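Alanine glyoxylate transaminase (Thermococcus litoralis, PDB 2ZC0) probably catalyses the pyridoxal-phosphate-dependent transfer of an amino group from alanine to glyoxylate, working as a homodimer of the aminotransferase family. Local coordinates at residues D45-L48 and I49-V53; V190-M194 and E195-A199; A351-L354 and M355-G359; F382-S386 and K387-P391. One frame throughout, in Å; residues are numbered along the deposited sequence.

Contact 1: D45-L48 and I49-V53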
loop_
_atom_site.group_PDB
_atom_site.type_symbol
_atom_site.label_atom_id
_atom_site.label_comp_id
_atom_site.label_asym_id
_atom_site.label_seq_id
_atom_site.Cartn_x
_atom_site.Cartn_y
_atom_site.Cartn_z
ATOM N N ASP A 45 -6.384 7.502 -39.278
ATOM C CA ASP A 45 -5.839 8.282 -40.396
ATOM C C ASP A 45 -6.411 9.690 -40.264
ATOM O O ASP A 45 -7.627 9.868 -40.283
ATOM C CB ASP A 45 -6.277 7.698 -41.745
ATOM C CG ASP A 45 -5.565 8.349 -42.935
ATOM O OD1 ASP A 45 -5.293 9.574 -42.910
ATOM O OD2 ASP A 45 -5.287 7.630 -43.918
ATOM N N PRO A 46 -5.546 10.706 -40.132
ATOM C CA PRO A 46 -6.005 12.092 -39.996
ATOM C C PRO A 46 -6.728 12.618 -41.232
ATOM O O PRO A 46 -7.447 13.619 -41.163
ATOM C CB PRO A 46 -4.714 12.856 -39.692
ATOM C CG PRO A 46 -3.684 12.065 -40.437
ATOM C CD PRO A 46 -4.073 10.635 -40.145
ATOM N N GLU A 47 -6.537 11.938 -42.360
ATOM C CA GLU A 47 -7.183 12.329 -43.610
ATOM C C GLU A 47 -8.546 11.652 -43.751
ATOM O O GLU A 47 -9.382 12.090 -44.539
ATOM C CB GLU A 47 -6.294 11.977 -44.815
ATOM C CG GLU A 47 -4.929 12.667 -44.822
ATOM C CD GLU A 47 -5.009 14.130 -44.421
ATOM O OE1 GLU A 47 -5.892 14.851 -44.935
ATOM O OE2 GLU A 47 -4.182 14.558 -43.587
ATOM N N LEU A 48 -8.773 10.580 -42.992
ATOM C CA LEU A 48 -10.063 9.895 -43.045
ATOM C C LEU A 48 -11.013 10.508 -42.021
ATOM O O LEU A 48 -12.189 10.148 -41.939
ATOM C CB LEU A 48 -9.904 8.387 -42.799
ATOM C CG LEU A 48 -9.139 7.600 -43.875
ATOM C CD1 LEU A 48 -9.175 6.111 -43.566
ATOM C CD2 LEU A 48 -9.775 7.864 -45.243
ATOM N N ILE A 49 -10.489 11.446 -41.242
ATOM C CA ILE A 49 -11.280 12.144 -40.242
ATOM C C ILE A 49 -11.655 13.489 -40.854
ATOM O O ILE A 49 -10.824 14.156 -41.470
ATOM C CB ILE A 49 -10.468 12.346 -38.947
ATOM C CG1 ILE A 49 -10.292 10.989 -38.253
ATOM C CG2 ILE A 49 -11.155 13.372 -38.038
ATOM C CD1 ILE A 49 -9.437 11.019 -37.004
ATOM N N PRO A 50 -12.923 13.897 -40.708
ATOM C CA PRO A 50 -13.393 15.170 -41.261
ATOM C C PRO A 50 -12.823 16.360 -40.508
ATOM O O PRO A 50 -13.565 17.110 -39.866
ATOM C CB PRO A 50 -14.910 15.054 -41.126
ATOM C CG PRO A 50 -15.070 14.256 -39.863
ATOM C CD PRO A 50 -14.009 13.186 -40.004
ATOM N N ARG A 51 -11.505 16.535 -40.583
ATOM C CA ARG A 51 -10.861 17.642 -39.883
ATOM C C ARG A 51 -11.560 18.936 -40.217
ATOM O O ARG A 51 -11.987 19.674 -39.326
ATOM C CB ARG A 51 -9.380 17.738 -40.253
ATOM C CG ARG A 51 -8.579 16.501 -39.865
ATOM C CD ARG A 51 -7.164 16.843 -39.389
ATOM N NE ARG A 51 -6.413 17.685 -40.323
ATOM C CZ ARG A 51 -5.921 17.275 -41.489
ATOM N NH1 ARG A 51 -5.257 18.129 -42.252
ATOM N NH2 ARG A 51 -6.086 16.019 -41.890
ATOM N N ALA A 52 -11.685 19.201 -41.512
ATOM C CA ALA A 52 -12.340 20.412 -41.986
ATOM C C ALA A 52 -13.678 20.590 -41.281
ATOM O O ALA A 52 -13.982 21.669 -40.778
ATOM C CB ALA A 52 -12.541 20.332 -43.488
ATOM N N VAL A 53 -14.469 19.524 -41.240
ATOM C CA VAL A 53 -15.774 19.554 -40.586
ATOM C C VAL A 53 -15.641 19.828 -39.095
ATOM O O VAL A 53 -16.315 20.703 -38.569
ATOM C CB VAL A 53 -16.524 18.212 -40.759
ATOM C CG1 VAL A 53 -17.828 18.243 -39.977
ATOM C CG2 VAL A 53 -16.801 17.949 -42.230
#
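Pro-46 and Arg-51 meet where the loop 45-48 runs without a break into 49-53, which holds the start of helix 51-64 of this aminotransferase. Asp-45 forms an Asx turn, its OD1 accepting from Glu-47 N at 2.7 Å, and the backbone N of Leu-48 returns to Asp-45 O. An inverse gamma turn centred on Pro-50 follows, closed by a 2.6 Å bond from Arg-51 N to Ile-49 O; with its ring already fixing phi and no N-H to satisfy, proline suits this N-cap position.

Arg-51 then reaches back over the turn. With chi1 at -62° CG lies against Pro-46 O, and bends at chi2 and chi3 then curl the chain until NH2 bonds that same oxygen at 2.9 Å. The carbonyl oxygen lies in the guanidinium plane, while NH2 stands above the plane of the carbonyl. Glu-47, bent at chi2, brings its carboxylate to the same nitrogen in a salt bridge, the two planar groups turned 82° apart. Arginine has further N-H groups for the second subunit, where NH1 bonds the carbonyl of Glu-63, while Asp-45 pairs through OD2 with Lys-311 of its own chain. Ile-49 is buried, with CG1 3.5 Å from Asp-45 O and its side chain packing on Val-69 of the second subunit. At the salt bridge, Arg-51 NH2 comes to 2.9 Å of Glu-47 OE2 from above the carboxylate plane.

Contact 2: V190-M194 and E195-A199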
loop_
_atom_site.group_PDB
_atom_site.type_symbol
_atom_site.label_atom_id
_atom_site.label_comp_id
_atom_site.label_asym_id
_atom_site.label_seq_id
_atom_site.Cartn_x
_atom_site.Cartn_y
_atom_site.Cartn_z
ATOM N N VAL A 190 -7.501 -9.780 -33.092
ATOM C CA VAL A 190 -8.516 -10.830 -33.166
ATOM C C VAL A 190 -9.723 -10.437 -32.317
ATOM O O VAL A 190 -9.594 -9.619 -31.397
ATOM C CB VAL A 190 -7.956 -12.160 -32.638
ATOM C CG1 VAL A 190 -6.727 -12.561 -33.442
ATOM C CG2 VAL A 190 -7.592 -12.023 -31.167
ATOM N N THR A 191 -10.886 -11.012 -32.618
ATOM C CA THR A 191 -12.090 -10.701 -31.861
ATOM C C THR A 191 -12.770 -11.938 -31.309
ATOM O O THR A 191 -12.997 -12.915 -32.026
ATOM C CB THR A 191 -13.140 -9.947 -32.692
ATOM O OG1 THR A 191 -13.935 -10.884 -33.411
ATOM C CG2 THR A 191 -12.484 -9.001 -33.656
ATOM N N MET A 192 -13.091 -11.880 -30.023
ATOM C CA MET A 192 -13.746 -12.970 -29.319
ATOM C C MET A 192 -15.061 -13.336 -29.997
ATOM O O MET A 192 -15.813 -12.465 -30.430
ATOM C CB MET A 192 -14.011 -12.551 -27.875
ATOM C CG MET A 192 -14.403 -13.671 -26.963
ATOM S SD MET A 192 -14.716 -13.056 -25.300
ATOM C CE MET A 192 -13.045 -12.797 -24.763
ATOM N N SER A 193 -15.333 -14.632 -30.091
ATOM C CA SER A 193 -16.564 -15.100 -30.711
ATOM C C SER A 193 -17.697 -15.023 -29.689
ATOM O O SER A 193 -17.457 -15.090 -28.476
ATOM C CB SER A 193 -16.386 -16.535 -31.213
ATOM O OG SER A 193 -16.229 -17.452 -30.142
ATOM N N MET A 194 -18.925 -14.877 -30.179
ATOM C CA MET A 194 -20.085 -14.790 -29.298
ATOM C C MET A 194 -20.145 -16.014 -28.387
ATOM O O MET A 194 -20.568 -15.921 -27.234
ATOM C CB MET A 194 -21.385 -14.680 -30.113
ATOM C CG MET A 194 -21.528 -13.405 -30.959
ATOM S SD MET A 194 -21.506 -11.849 -30.001
ATOM C CE MET A 194 -22.788 -12.182 -28.763
ATOM N N GLU A 195 -19.713 -17.158 -28.904
ATOM C CA GLU A 195 -19.717 -18.398 -28.132
ATOM C C GLU A 195 -18.847 -18.263 -26.875
ATOM O O GLU A 195 -19.244 -18.667 -25.782
ATOM C CB GLU A 195 -19.217 -19.548 -29.019
ATOM C CG GLU A 195 -18.795 -20.814 -28.285
ATOM C CD GLU A 195 -18.226 -21.869 -29.235
ATOM O OE1 GLU A 195 -17.522 -21.488 -30.203
ATOM O OE2 GLU A 195 -18.471 -23.079 -29.008
ATOM N N ARG A 196 -17.661 -17.682 -27.037
ATOM C CA ARG A 196 -16.727 -17.495 -25.924
ATOM C C ARG A 196 -17.155 -16.360 -25.005
ATOM O O ARG A 196 -16.888 -16.379 -23.809
ATOM C CB ARG A 196 -15.326 -17.234 -26.469
ATOM C CG ARG A 196 -14.719 -18.477 -27.088
ATOM C CD ARG A 196 -13.277 -18.270 -27.480
ATOM N NE ARG A 196 -12.705 -19.485 -28.046
ATOM C CZ ARG A 196 -11.468 -19.578 -28.516
ATOM N NH1 ARG A 196 -11.033 -20.728 -29.020
ATOM N NH2 ARG A 196 -10.664 -18.522 -28.478
ATOM N N ARG A 197 -17.832 -15.380 -25.581
ATOM C CA ARG A 197 -18.324 -14.242 -24.830
ATOM C C ARG A 197 -19.358 -14.722 -23.812
ATOM O O ARG A 197 -19.390 -14.236 -22.684
ATOM C CB ARG A 197 -18.925 -13.216 -25.796
ATOM C CG ARG A 197 -17.867 -12.624 -26.709
ATOM C CD ARG A 197 -18.439 -12.037 -27.967
ATOM N NE ARG A 197 -18.558 -10.590 -27.923
ATOM C CZ ARG A 197 -17.798 -9.752 -28.621
ATOM N NH1 ARG A 197 -16.852 -10.229 -29.422
ATOM N NH2 ARG A 197 -17.991 -8.431 -28.517
ATOM N N LYS A 198 -20.187 -15.691 -24.188
ATOM C CA LYS A 198 -21.182 -16.192 -23.245
ATOM C C LYS A 198 -20.524 -17.093 -22.210
ATOM O O LYS A 198 -20.932 -17.118 -21.044
ATOM C CB LYS A 198 -22.296 -16.956 -23.966
ATOM C CG LYS A 198 -23.261 -16.080 -24.775
ATOM C CD LYS A 198 -24.017 -15.027 -23.923
ATOM C CE LYS A 198 -24.917 -15.615 -22.811
ATOM N NZ LYS A 198 -24.256 -15.764 -21.469
ATOM N N ALA A 199 -19.501 -17.825 -22.640
ATOM C CA ALA A 199 -18.779 -18.720 -21.747
ATOM C C ALA A 199 -17.995 -17.894 -20.718
ATOM O O ALA A 199 -17.881 -18.282 -19.554
ATOM C CB ALA A 199 -17.828 -19.597 -22.556
#
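Hydrogen bonds from the backbone and from one arginine join Ser-193 and Met-192 to the first turn of helix 194-207. Ser-193 O receives Arg-197 N at 2.9 Å, and one residue on Lys-198 N bonds Met-194 O. Arg-196 N, at the helix start, is shared weakly between Ser-193 O and Ser-193 OG, the latter at 3.4 Å; the serine chi1 of 67° sets the hydroxyl between backbone N and carbonyl carbon, facing the start of the helix. Serine suits this place because its short hydroxyl can accept from a first-turn amide.

The side-chain hydrogen bond belongs to Arg-197, whose chain turns at chi3 and carries NH1 back to Met-192 O at 2.7 Å. That oxygen lies in the guanidinium plane, though NH1 is tilted 33° from the plane of the carbonyl. Arg-196 instead extends away to a salt bridge with Asp-152.

Apolar packing involves both methionines. Met-192 SD lies 3.5 Å from Arg-197 CG, and its CG also meets Arg-196 CB at 3.7 Å. Met-194, folded at chi2 and chi3, sets SD 3.7 Å from Arg-197 CD. Flexible thioethers suit such contact with the aliphatic part of an arginine. Ser-193 is thus a serine N-cap, with the arginine bond and methionine packing beside it, at the start of the helix that leads to strand 210-214 in the large aminotransferase domain.

Contact 3: A351-L354 and M355-G359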
loop_
_atom_site.group_PDB
_atom_site.type_symbol
_atom_site.label_atom_id
_atom_site.label_comp_id
_atom_site.label_asym_id
_atom_site.label_seq_id
_atom_site.Cartn_x
_atom_site.Cartn_y
_atom_site.Cartn_z
ATOM N N ALA A 351 12.938 -4.954 -35.334
ATOM C CA ALA A 351 12.222 -3.701 -35.492
ATOM C C ALA A 351 13.215 -2.547 -35.615
ATOM O O ALA A 351 12.983 -1.604 -36.367
ATOM C CB ALA A 351 11.286 -3.479 -34.314
ATOM N N ASN A 352 14.324 -2.624 -34.883
ATOM C CA ASN A 352 15.345 -1.579 -34.940
ATOM C C ASN A 352 16.047 -1.605 -36.291
ATOM O O ASN A 352 16.235 -0.572 -36.929
ATOM C CB ASN A 352 16.389 -1.772 -33.835
ATOM C CG ASN A 352 15.866 -1.393 -32.461
ATOM O OD1 ASN A 352 15.518 -0.241 -32.211
ATOM N ND2 ASN A 352 15.813 -2.368 -31.561
ATOM N N GLU A 353 16.430 -2.799 -36.725
ATOM C CA GLU A 353 17.114 -2.954 -37.996
ATOM C C GLU A 353 16.225 -2.500 -39.146
ATOM O O GLU A 353 16.710 -1.931 -40.123
ATOM C CB GLU A 353 17.525 -4.411 -38.197
ATOM C CG GLU A 353 18.803 -4.583 -39.000
ATOM C CD GLU A 353 19.263 -6.028 -39.052
ATOM O OE1 GLU A 353 19.261 -6.686 -37.986
ATOM O OE2 GLU A 353 19.632 -6.505 -40.151
ATOM N N LEU A 354 14.921 -2.739 -39.023
ATOM C CA LEU A 354 13.972 -2.356 -40.064
ATOM C C LEU A 354 13.906 -0.834 -40.149
ATOM O O LEU A 354 13.932 -0.253 -41.236
ATOM C CB LEU A 354 12.576 -2.907 -39.737
ATOM C CG LEU A 354 11.591 -3.245 -40.867
ATOM C CD1 LEU A 354 10.186 -3.342 -40.292
ATOM C CD2 LEU A 354 11.632 -2.188 -41.951
ATOM N N MET A 355 13.825 -0.203 -38.981
ATOM C CA MET A 355 13.740 1.245 -38.880
ATOM C C MET A 355 15.018 1.916 -39.373
ATOM O O MET A 355 14.977 3.010 -39.934
ATOM C CB MET A 355 13.470 1.642 -37.427
ATOM C CG MET A 355 13.014 3.078 -37.247
ATOM S SD MET A 355 12.476 3.454 -35.563
ATOM C CE MET A 355 13.281 5.024 -35.291
ATOM N N GLU A 356 16.150 1.248 -39.172
ATOM C CA GLU A 356 17.449 1.776 -39.580
ATOM C C GLU A 356 17.782 1.598 -41.056
ATOM O O GLU A 356 18.208 2.543 -41.722
ATOM C CB GLU A 356 18.558 1.132 -38.750
ATOM C CG GLU A 356 18.670 1.645 -37.332
ATOM C CD GLU A 356 19.828 1.005 -36.590
ATOM O OE1 GLU A 356 20.939 0.949 -37.167
ATOM O OE2 GLU A 356 19.632 0.563 -35.434
ATOM N N ARG A 357 17.584 0.387 -41.564
ATOM C CA ARG A 357 17.899 0.077 -42.953
ATOM C C ARG A 357 16.829 0.457 -43.976
ATOM O O ARG A 357 17.148 1.010 -45.028
ATOM C CB ARG A 357 18.236 -1.414 -43.071
ATOM C CG ARG A 357 19.295 -1.855 -42.067
ATOM C CD ARG A 357 19.603 -3.341 -42.137
ATOM N NE ARG A 357 20.300 -3.712 -43.366
ATOM C CZ ARG A 357 20.822 -4.914 -43.593
ATOM N NH1 ARG A 357 21.438 -5.164 -44.741
ATOM N NH2 ARG A 357 20.736 -5.863 -42.669
ATOM N N GLU A 358 15.565 0.174 -43.680
ATOM C CA GLU A 358 14.501 0.493 -44.628
ATOM C C GLU A 358 13.701 1.751 -44.276
ATOM O O GLU A 358 12.982 2.290 -45.118
ATOM C CB GLU A 358 13.539 -0.694 -44.771
ATOM C CG GLU A 358 14.184 -2.015 -45.194
ATOM C CD GLU A 358 14.900 -1.940 -46.538
ATOM O OE1 GLU A 358 14.363 -1.300 -47.468
ATOM O OE2 GLU A 358 15.994 -2.536 -46.664
ATOM N N GLY A 359 13.817 2.217 -43.040
ATOM C CA GLY A 359 13.081 3.404 -42.650
ATOM C C GLY A 359 11.594 3.171 -42.431
ATOM O O GLY A 359 10.782 4.071 -42.649
#
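Glu-353 reaches Arg-357, and Leu-354 reaches Glu-358, along the last turns of helix 347-357. Glu-353 OE2 meets Arg-357 NH2 at 2.8 Å in a salt bridge. The side chains run side by side in the same direction, carboxylate and guanidinium planes 13° apart. NH2 meets OE2 on the anti side of the carboxylate, and OE2 in turn lies at the edge of the guanidinium, in its plane. Below the charged ends, Glu-353 CG packs on Arg-357 CD at 3.5 Å, both residues having methylene arms long enough to touch. The same NH2 has a second acid partner in Glu-403 of helix 389-404.

This is an i to i+4 pairing on a regular alpha-helix, whose frame includes the 2.9 Å bond from Arg-357 N to Glu-353 O. Leu-354 turns its apolar branches into the fold, onto Leu-397 and Leu-400 of helix 389-404. Its CD2 also touches Glu-358 CB at 3.7 Å, the two side chains crossing at about a right angle, while the Glu-358 carboxylate continues to Lys-399 and Lys-396. Leu-354 O accepts Glu-358 N at 3.0 Å and, more weakly, Gly-359 N. Gly-359 leaves the helix with a positive phi of 75°, a conformation glycine adopts easily for lack of a CB.

Contact 4: F382-S386 and K387-P391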
loop_
_atom_site.group_PDB
_atom_site.type_symbol
_atom_site.label_atom_id
_atom_site.label_comp_id
_atom_site.label_asym_id
_atom_site.label_seq_id
_atom_site.Cartn_x
_atom_site.Cartn_y
_atom_site.Cartn_z
ATOM N N PHE A 382 -2.435 -0.577 -39.680
ATOM C CA PHE A 382 -2.811 -0.184 -41.040
ATOM C C PHE A 382 -3.748 1.023 -41.113
ATOM O O PHE A 382 -4.096 1.478 -42.203
ATOM C CB PHE A 382 -3.439 -1.365 -41.813
ATOM C CG PHE A 382 -4.598 -2.014 -41.120
ATOM C CD1 PHE A 382 -4.398 -3.100 -40.280
ATOM C CD2 PHE A 382 -5.886 -1.547 -41.308
ATOM C CE1 PHE A 382 -5.475 -3.718 -39.633
ATOM C CE2 PHE A 382 -6.967 -2.148 -40.670
ATOM C CZ PHE A 382 -6.760 -3.240 -39.829
ATOM N N SER A 383 -4.138 1.560 -39.962
ATOM C CA SER A 383 -5.039 2.704 -39.947
ATOM C C SER A 383 -4.392 4.031 -40.336
ATOM O O SER A 383 -4.993 4.818 -41.078
ATOM C CB SER A 383 -5.716 2.835 -38.571
ATOM O OG SER A 383 -4.776 2.991 -37.520
ATOM N N ARG A 384 -3.170 4.280 -39.866
ATOM C CA ARG A 384 -2.490 5.550 -40.159
ATOM C C ARG A 384 -1.794 5.656 -41.517
ATOM O O ARG A 384 -2.009 6.620 -42.262
ATOM C CB ARG A 384 -1.465 5.868 -39.069
ATOM C CG ARG A 384 -1.226 7.351 -38.911
ATOM C CD ARG A 384 0.240 7.689 -38.787
ATOM N NE ARG A 384 0.896 7.839 -40.086
ATOM C CZ ARG A 384 1.459 6.850 -40.777
ATOM N NH1 ARG A 384 1.452 5.614 -40.290
ATOM N NH2 ARG A 384 2.038 7.103 -41.952
ATOM N N PRO A 385 -0.927 4.687 -41.852
ATOM C CA PRO A 385 -0.250 4.775 -43.153
ATOM C C PRO A 385 -1.232 4.877 -44.325
ATOM O O PRO A 385 -2.312 4.289 -44.294
ATOM C CB PRO A 385 0.588 3.504 -43.189
ATOM C CG PRO A 385 -0.223 2.549 -42.365
ATOM C CD PRO A 385 -0.639 3.400 -41.196
ATOM N N SER A 386 -0.859 5.646 -45.341
ATOM C CA SER A 386 -1.697 5.834 -46.524
ATOM C C SER A 386 -1.878 4.528 -47.303
ATOM O O SER A 386 -1.133 3.569 -47.099
ATOM C CB SER A 386 -1.056 6.867 -47.455
ATOM O OG SER A 386 0.177 6.378 -47.963
ATOM N N LYS A 387 -2.870 4.502 -48.193
ATOM C CA LYS A 387 -3.124 3.330 -49.033
ATOM C C LYS A 387 -1.839 2.951 -49.765
ATOM O O LYS A 387 -1.504 1.778 -49.902
ATOM C CB LYS A 387 -4.209 3.646 -50.068
ATOM C CG LYS A 387 -5.596 3.138 -49.709
ATOM C CD LYS A 387 -6.645 3.653 -50.685
ATOM C CE LYS A 387 -6.415 3.136 -52.100
ATOM N NZ LYS A 387 -6.716 1.683 -52.233
ATOM N N GLU A 388 -1.128 3.983 -50.208
ATOM C CA GLU A 388 0.125 3.875 -50.949
ATOM C C GLU A 388 1.305 3.359 -50.104
ATOM O O GLU A 388 2.029 2.456 -50.531
ATOM C CB GLU A 388 0.451 5.263 -51.527
ATOM C CG GLU A 388 1.217 5.304 -52.849
ATOM C CD GLU A 388 2.719 5.161 -52.682
ATOM O OE1 GLU A 388 3.278 5.746 -51.724
ATOM O OE2 GLU A 388 3.342 4.475 -53.524
ATOM N N GLU A 389 1.490 3.935 -48.915
ATOM C CA GLU A 389 2.589 3.560 -48.021
ATOM C C GLU A 389 2.565 2.112 -47.540
ATOM O O GLU A 389 3.616 1.487 -47.378
ATOM C CB GLU A 389 2.617 4.474 -46.792
ATOM C CG GLU A 389 3.029 5.909 -47.059
ATOM C CD GLU A 389 3.088 6.745 -45.785
ATOM O OE1 GLU A 389 2.042 6.886 -45.110
ATOM O OE2 GLU A 389 4.180 7.262 -45.457
ATOM N N ILE A 390 1.374 1.579 -47.301
ATOM C CA ILE A 390 1.261 0.210 -46.812
ATOM C C ILE A 390 2.023 -0.825 -47.649
ATOM O O ILE A 390 2.867 -1.541 -47.121
ATOM C CB ILE A 390 -0.219 -0.202 -46.676
ATOM C CG1 ILE A 390 -0.895 0.682 -45.629
ATOM C CG2 ILE A 390 -0.325 -1.663 -46.286
ATOM C CD1 ILE A 390 -2.380 0.420 -45.461
ATOM N N PRO A 391 1.751 -0.911 -48.964
ATOM C CA PRO A 391 2.466 -1.897 -49.791
ATOM C C PRO A 391 3.978 -1.706 -49.752
ATOM O O PRO A 391 4.734 -2.666 -49.613
ATOM C CB PRO A 391 1.891 -1.658 -51.185
ATOM C CG PRO A 391 0.491 -1.162 -50.887
ATOM C CD PRO A 391 0.744 -0.191 -49.765
#
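Phe-382 begins the loop that leads from strand 377-381 to helix 389-404, which is capped by a capping box of Ser-386 and Glu-389. The Phe-382 ring leads away toward helix 295-322, but its CB remains 4.2 Å from CD1 of Ile-390, joining loop and helix through apolar contact.

Two residues on, Arg-384 bends at chi2 and chi3 to bring NH2 within 3.2 Å of Glu-389 OE1 in a salt bridge. The side chains meet at a slant, their planes 73° apart. Its NH1 reaches a separate acceptor, the backbone O of Ser-38, so the arginine spans two parts of the chain.

Pro-385 lays CG against Ile-390 CG1 at 3.8 Å. Its compact, rigid ring suits the buried side of the loop, where the branched isoleucine supplies a matching apolar surface.

Ser-386 completes the box in both directions. It turns OG back over its own backbone (chi1 65°), where it accepts Glu-389 N at 2.9 Å. In return Glu-389 OE1 accepts Ser-386 N through its anti lone pair, over 3.2 Å and almost straight at 173°. Glutamate has the reach for this: its chain extends beyond CG, and the one oxygen serves both the serine amide and Arg-384. Ile-390 N donates to Ser-386 O at 3.2 Å.

From the N terminus, contact 1 comes first, where the loop after strand 37-38 turns into helix 51-64 beside the second subunit. Contact 2 follows at the entry to helix 194-207, contact 3 at the exit of helix 347-357, and contact 4 at the entry to helix 389-404. Each closes a short local turn, and all four are in series, with none enclosing or crossing another. Contacts 1 and 4 touch, with Asp-45 CB 3.2 Å from Ser-383 O, and Lys-311 of helix 295-322 binds both. Contact 3 packs on helix 389-404, which contact 4 begins. Contact 2 stands apart, its centre about 30 Å from that of contact 4.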